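Local coordinates for protein CT_858 (Chlamydia trachomatis, PDB 3DOR) that probably acts as a serine-type endopeptidase of the S41 family, a secreted chlamydial protease (CPAF) that carries a PDZ domain and is dimeric in its mature form, at residues R97-D102 against N541-K546; K289-G294 against L558-I563. One frame throughout, in Å; residues are numbered along the deposited sequence.

Contact 1 of 2, residues R97-D102 against N541-K546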
loop_
_atom_site.group_PDB
_atom_site.type_symbol
_atom_site.label_atom_id
_atom_site.label_comp_id
_atom_site.label_asym_id
_atom_site.label_seq_id
_atom_site.Cartn_x
_atom_site.Cartn_y
_atom_site.Cartn_z
ATOM N N ARG B 97 43.014 0.831 -4.177
ATOM C CA ARG B 97 42.984 2.195 -4.681
ATOM C C ARG B 97 41.656 2.511 -5.360
ATOM O O ARG B 97 41.003 1.627 -5.919
ATOM C CB ARG B 97 44.151 2.419 -5.643
ATOM C CG ARG B 97 45.516 2.396 -4.958
ATOM C CD ARG B 97 46.650 2.579 -5.953
ATOM N NE ARG B 97 46.825 1.411 -6.816
ATOM C CZ ARG B 97 47.669 1.360 -7.844
ATOM N NH1 ARG B 97 48.415 2.420 -8.140
ATOM N NH2 ARG B 97 47.776 0.251 -8.572
ATOM N N PHE B 98 41.255 3.777 -5.295
ATOM C CA PHE B 98 40.007 4.213 -5.898
ATOM C C PHE B 98 40.255 4.880 -7.240
ATOM O O PHE B 98 41.055 5.812 -7.331
ATOM C CB PHE B 98 39.276 5.175 -4.964
ATOM C CG PHE B 98 38.860 4.550 -3.666
ATOM C CD1 PHE B 98 39.758 4.441 -2.611
ATOM C CD2 PHE B 98 37.577 4.040 -3.508
ATOM C CE1 PHE B 98 39.381 3.830 -1.414
ATOM C CE2 PHE B 98 37.189 3.425 -2.313
ATOM C CZ PHE B 98 38.095 3.321 -1.266
ATOM N N TYR B 99 39.572 4.401 -8.278
ATOM C CA TYR B 99 39.731 4.954 -9.621
ATOM C C TYR B 99 38.434 5.466 -10.228
ATOM O O TYR B 99 37.368 4.891 -10.014
ATOM C CB TYR B 99 40.308 3.910 -10.575
ATOM C CG TYR B 99 41.678 3.412 -10.202
ATOM C CD1 TYR B 99 41.839 2.311 -9.360
ATOM C CD2 TYR B 99 42.820 4.054 -10.678
ATOM C CE1 TYR B 99 43.113 1.859 -8.998
ATOM C CE2 TYR B 99 44.094 3.613 -10.326
ATOM C CZ TYR B 99 44.231 2.520 -9.486
ATOM O OH TYR B 99 45.483 2.104 -9.118
ATOM N N PHE B 100 38.535 6.552 -10.989
ATOM C CA PHE B 100 37.379 7.110 -11.668
ATOM C C PHE B 100 37.120 6.197 -12.871
ATOM O O PHE B 100 38.030 5.947 -13.666
ATOM C CB PHE B 100 37.667 8.541 -12.153
ATOM C CG PHE B 100 37.697 9.571 -11.048
ATOM C CD1 PHE B 100 38.863 9.810 -10.329
ATOM C CD2 PHE B 100 36.550 10.281 -10.714
ATOM C CE1 PHE B 100 38.889 10.740 -9.295
ATOM C CE2 PHE B 100 36.561 11.211 -9.681
ATOM C CZ PHE B 100 37.734 11.443 -8.966
ATOM N N VAL B 101 35.903 5.671 -12.985
ATOM C CA VAL B 101 35.563 4.806 -14.113
ATOM C C VAL B 101 34.531 5.465 -15.007
ATOM O O VAL B 101 34.179 4.931 -16.057
ATOM C CB VAL B 101 35.014 3.434 -13.668
ATOM C CG1 VAL B 101 36.125 2.616 -13.038
ATOM C CG2 VAL B 101 33.844 3.625 -12.698
ATOM N N ASP B 102 34.040 6.627 -14.592
ATOM C CA ASP B 102 33.080 7.341 -15.411
ATOM C C ASP B 102 32.982 8.823 -15.065
ATOM O O ASP B 102 33.052 9.214 -13.897
ATOM C CB ASP B 102 31.706 6.679 -15.315
ATOM C CG ASP B 102 30.860 6.917 -16.555
ATOM O OD1 ASP B 102 31.408 7.419 -17.562
ATOM O OD2 ASP B 102 29.655 6.591 -16.525
ATOM N N ASN B 541 44.356 -2.909 -13.142
ATOM C CA ASN B 541 44.461 -3.005 -14.596
ATOM C C ASN B 541 43.094 -3.249 -15.240
ATOM O O ASN B 541 42.832 -2.791 -16.358
ATOM C CB ASN B 541 45.432 -4.117 -15.003
ATOM C CG ASN B 541 46.883 -3.734 -14.764
ATOM O OD1 ASN B 541 47.234 -2.555 -14.825
ATOM N ND2 ASN B 541 47.733 -4.727 -14.501
ATOM N N ASP B 542 42.225 -3.973 -14.542
ATOM C CA ASP B 542 40.887 -4.231 -15.063
ATOM C C ASP B 542 40.129 -2.920 -15.118
ATOM O O ASP B 542 39.489 -2.592 -16.116
ATOM C CB ASP B 542 40.102 -5.173 -14.147
ATOM C CG ASP B 542 40.475 -6.616 -14.332
ATOM O OD1 ASP B 542 40.667 -7.033 -15.500
ATOM O OD2 ASP B 542 40.552 -7.332 -13.308
ATOM N N ILE B 543 40.229 -2.181 -14.017
ATOM C CA ILE B 543 39.537 -0.917 -13.831
ATOM C C ILE B 543 40.125 0.310 -14.515
ATOM O O ILE B 543 39.393 1.088 -15.125
ATOM C CB ILE B 543 39.409 -0.624 -12.317
ATOM C CG1 ILE B 543 38.607 -1.744 -11.651
ATOM C CG2 ILE B 543 38.749 0.719 -12.085
ATOM C CD1 ILE B 543 38.604 -1.691 -10.142
ATOM N N ARG B 544 41.438 0.482 -14.427
ATOM C CA ARG B 544 42.070 1.663 -15.000
ATOM C C ARG B 544 41.441 2.183 -16.292
ATOM O O ARG B 544 41.065 3.352 -16.363
ATOM C CB ARG B 544 43.574 1.449 -15.202
ATOM C CG ARG B 544 44.282 2.740 -15.614
ATOM C CD ARG B 544 45.801 2.692 -15.437
ATOM N NE ARG B 544 46.215 2.489 -14.047
ATOM C CZ ARG B 544 46.584 1.315 -13.535
ATOM N NH1 ARG B 544 46.592 0.224 -14.292
ATOM N NH2 ARG B 544 46.963 1.234 -12.266
ATOM N N TYR B 545 41.308 1.340 -17.310
ATOM C CA TYR B 545 40.716 1.814 -18.557
ATOM C C TYR B 545 39.441 1.062 -18.954
ATOM O O TYR B 545 39.077 0.991 -20.126
ATOM C CB TYR B 545 41.766 1.766 -19.678
ATOM C CG TYR B 545 42.960 2.680 -19.411
ATOM C CD1 TYR B 545 44.247 2.323 -19.817
ATOM C CD2 TYR B 545 42.801 3.886 -18.721
ATOM C CE1 TYR B 545 45.350 3.145 -19.534
ATOM C CE2 TYR B 545 43.892 4.712 -18.437
ATOM C CZ TYR B 545 45.162 4.335 -18.842
ATOM O OH TYR B 545 46.238 5.144 -18.541
ATOM N N LYS B 546 38.766 0.504 -17.957
ATOM C CA LYS B 546 37.512 -0.208 -18.166
ATOM C C LYS B 546 37.541 -1.382 -19.134
ATOM O O LYS B 546 36.521 -1.696 -19.742
ATOM C CB LYS B 546 36.444 0.786 -18.621
ATOM C CG LYS B 546 36.119 1.805 -17.558
ATOM C CD LYS B 546 35.688 3.133 -18.150
ATOM C CE LYS B 546 34.292 3.089 -18.700
ATOM N NZ LYS B 546 33.831 4.474 -18.994
#
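Val101 and Ile543 make the apolar centre where the PDZ-domain strand 98-103 meets helix 540-544 and the residues that follow it. CG1 of Val101 comes to 3.4 Å from CG2 of Ile543, tighter than usual for two methyls. Ile543 CG2 also lies 3.9 Å from CB of Tyr99, one methyl branch touching both strand residues. Phe98 and Phe100 turn to the other face of the strand, where Phe98 packs on Leu147 of helix 140-150.

A single hydrogen bond crosses the contact. Lys546 NZ donates to the carbonyl O of Val101 at 3.0 Å; the C=O...N angle is 160°, and the donor is slightly tilted from the carbonyl plane. A bend at chi3 (75°) lays the lysine chain close to that oxygen, with CD 3.1 Å from Val101 O. The ammonium remains 4.1 Å from OD1 of Asp102, beyond a salt bridge. Val101 and Asp102 form a classic beta bulge opposite Thr89 of strand 83-92.

At the other end, Arg544 NH2 lies 3.6 Å from Tyr99 OH without a hydrogen bond, the guanidinium standing nearly perpendicular to the phenol ring (84°). Arg544 NH1 donates to OD1 of Asn541 at 2.9 Å, almost in the guanidinium plane, which should limit rotation of the group. Arg97 forms its salt bridge with Asp95, though the exact placement of its guanidinium, modelled too close to Tyr99 OH, is doubtful.

The chemistry is that of a modest interdomain seam: one small hydrophobic patch, one lysine-to-carbonyl bond, and an arginine steadied within its own segment by Asn541 where it passes the tyrosine hydroxyl.

Contact 2 of 2, residues K289-G294 against L558-I563. With SO4 (sulfate ion), chain O.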
loop_
_atom_site.group_PDB
_atom_site.type_symbol
_atom_site.label_atom_id
_atom_site.label_comp_id
_atom_site.label_asym_id
_atom_site.label_seq_id
_atom_site.Cartn_x
_atom_site.Cartn_y
_atom_site.Cartn_z
ATOM N N LYS B 289 41.906 -23.906 -29.320
ATOM C CA LYS B 289 40.647 -24.608 -29.590
ATOM C C LYS B 289 39.472 -23.679 -29.271
ATOM O O LYS B 289 39.375 -23.182 -28.153
ATOM C CB LYS B 289 40.564 -25.848 -28.711
ATOM C CG LYS B 289 39.384 -26.766 -28.983
ATOM C CD LYS B 289 39.437 -27.936 -28.013
ATOM C CE LYS B 289 38.561 -29.085 -28.456
ATOM N NZ LYS B 289 38.588 -30.184 -27.452
ATOM N N SER B 290 38.585 -23.440 -30.235
ATOM C CA SER B 290 37.452 -22.539 -29.992
ATOM C C SER B 290 36.158 -23.225 -29.595
ATOM O O SER B 290 35.830 -24.295 -30.098
ATOM C CB SER B 290 37.180 -21.658 -31.212
ATOM O OG SER B 290 38.288 -20.811 -31.461
ATOM N N HIS B 291 35.426 -22.565 -28.703
ATOM C CA HIS B 291 34.158 -23.043 -28.177
ATOM C C HIS B 291 33.122 -21.931 -28.283
ATOM O O HIS B 291 33.452 -20.760 -28.117
ATOM C CB HIS B 291 34.306 -23.396 -26.696
ATOM C CG HIS B 291 35.281 -24.495 -26.421
ATOM N ND1 HIS B 291 35.003 -25.819 -26.684
ATOM C CD2 HIS B 291 36.528 -24.468 -25.891
ATOM C CE1 HIS B 291 36.038 -26.562 -26.325
ATOM N NE2 HIS B 291 36.975 -25.766 -25.842
ATOM N N LYS B 292 31.871 -22.288 -28.554
ATOM C CA LYS B 292 30.820 -21.282 -28.629
ATOM C C LYS B 292 30.271 -21.136 -27.218
ATOM O O LYS B 292 29.906 -22.116 -26.578
ATOM C CB LYS B 292 29.712 -21.708 -29.597
ATOM C CG LYS B 292 30.214 -21.968 -31.011
ATOM C CD LYS B 292 29.134 -21.728 -32.056
ATOM C CE LYS B 292 27.974 -22.675 -31.902
ATOM N NZ LYS B 292 26.875 -22.374 -32.869
ATOM N N VAL B 293 30.236 -19.910 -26.722
ATOM C CA VAL B 293 29.756 -19.683 -25.369
ATOM C C VAL B 293 28.716 -18.581 -25.286
ATOM O O VAL B 293 28.858 -17.528 -25.899
ATOM C CB VAL B 293 30.940 -19.339 -24.427
ATOM C CG1 VAL B 293 30.432 -19.050 -23.015
ATOM C CG2 VAL B 293 31.943 -20.503 -24.412
ATOM N N GLY B 294 27.662 -18.835 -24.523
ATOM C CA GLY B 294 26.636 -17.825 -24.366
ATOM C C GLY B 294 26.958 -16.886 -23.223
ATOM O O GLY B 294 27.655 -17.259 -22.271
ATOM N N LEU B 558 38.452 -20.313 -17.050
ATOM C CA LEU B 558 37.585 -21.097 -16.181
ATOM C C LEU B 558 36.454 -21.765 -16.979
ATOM O O LEU B 558 36.149 -22.931 -16.749
ATOM C CB LEU B 558 37.007 -20.207 -15.071
ATOM C CG LEU B 558 38.062 -19.701 -14.070
ATOM C CD1 LEU B 558 37.438 -18.692 -13.110
ATOM C CD2 LEU B 558 38.663 -20.878 -13.308
ATOM N N VAL B 559 35.838 -21.033 -17.910
ATOM C CA VAL B 559 34.766 -21.600 -18.725
ATOM C C VAL B 559 35.309 -22.747 -19.587
ATOM O O VAL B 559 34.653 -23.782 -19.725
ATOM C CB VAL B 559 34.105 -20.524 -19.637
ATOM C CG1 VAL B 559 33.134 -21.177 -20.639
ATOM C CG2 VAL B 559 33.356 -19.527 -18.776
ATOM N N CYS B 560 36.499 -22.569 -20.165
ATOM C CA CYS B 560 37.080 -23.636 -20.977
ATOM C C CYS B 560 37.266 -24.897 -20.121
ATOM O O CYS B 560 37.029 -26.014 -20.588
ATOM C CB CYS B 560 38.419 -23.193 -21.579
ATOM S SG CYS B 560 38.242 -22.004 -22.932
ATOM N N GLN B 561 37.678 -24.723 -18.865
ATOM C CA GLN B 561 37.846 -25.874 -17.980
ATOM C C GLN B 561 36.496 -26.534 -17.744
ATOM O O GLN B 561 36.406 -27.755 -17.700
ATOM C CB GLN B 561 38.443 -25.463 -16.631
ATOM C CG GLN B 561 39.910 -25.096 -16.679
ATOM C CD GLN B 561 40.440 -24.700 -15.311
ATOM O OE1 GLN B 561 40.523 -25.527 -14.403
ATOM N NE2 GLN B 561 40.792 -23.429 -15.156
ATOM N N LEU B 562 35.444 -25.732 -17.578
ATOM C CA LEU B 562 34.116 -26.304 -17.372
ATOM C C LEU B 562 33.728 -27.141 -18.590
ATOM O O LEU B 562 33.195 -28.246 -18.452
ATOM C CB LEU B 562 33.062 -25.215 -17.168
ATOM C CG LEU B 562 32.997 -24.472 -15.833
ATOM C CD1 LEU B 562 31.914 -23.399 -15.907
ATOM C CD2 LEU B 562 32.698 -25.453 -14.698
ATOM N N ILE B 563 33.981 -26.607 -19.786
ATOM C CA ILE B 563 33.646 -27.335 -21.001
ATOM C C ILE B 563 34.474 -28.613 -21.064
ATOM O O ILE B 563 33.945 -29.675 -21.375
ATOM C CB ILE B 563 33.891 -26.478 -22.266
ATOM C CG1 ILE B 563 32.938 -25.275 -22.259
ATOM C CG2 ILE B 563 33.652 -27.310 -23.527
ATOM C CD1 ILE B 563 33.075 -24.359 -23.446
HETATM S S SO4 O . 36.309 -32.710 -28.411
HETATM O O1 SO4 O . 37.298 -32.635 -29.551
HETATM O O2 SO4 O . 35.199 -31.723 -28.677
HETATM O O3 SO4 O . 35.716 -34.095 -28.297
HETATM O O4 SO4 O . 37.069 -32.397 -27.150
#
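The side chains of His291 and Ile563 lie alongside each other, running opposite ways, where strand 290-297 passes beneath helix 549-564. The isoleucine uses two branches: CG2 sits over one face of the imidazole, a CH-pi contact 4.0 Å from the ring centroid and 28° off the normal, while CD1 reaches back to CB of His291 at 3.6 Å. Cys560 SG approaches the same ring obliquely, 4.2 Å from CD2 of His291.

The purely aliphatic packing lies farther along the strand. Val293 and Val559 meet tip to tip, CG2 to CG1, at 4.0 Å, and Ile563 CD1 comes to 4.1 Å from that same CG2 of Val293. A chi1 of 178° turns both methyls of Val293 toward Val559 CG1.

Polar bonds run outward rather than across. His291 ND1 is hydrogen-bonded to Glu332 OE1, a bond that should steady the imidazole beneath the isoleucine. Lys289 is fully extended, and its NZ donates a hydrogen bond to O4 of a sulfate ion, probably from the crystallisation liquor, at 2.7 Å.

The axes of 290-294 and 558-563 pass 10.3 Å apart at closest, at 100° to each other. Val559 and Ile563 also cover Ala333 of the neighbouring parallel strand, so dispersion and CH-pi contacts, with no hydrogen bond across, lay this C-terminal helix over the mixed sheet of the protease domain.

How the contacts relate
Consecutive helices, 540-544 and 549-564, supply the second segments of both contacts, whose centres are 27 Å apart and whose nearest atoms stay about 12 Å from each other. Contact 2 is a buried helix-on-sheet contact near the periphery of the chain; its chemistry is accordingly apolar, with polar groups directed elsewhere. Contact 1 is only partly buried and joins separate parts of the fold, the antiparallel PDZ sheet and the shorter helix with the turn after it, and there charged side chains flank the hydrophobic patch at both ends. The C-terminal region thus packs against its own sheet at 289-294/558-563 and meets the PDZ domain at 97-102/541-546.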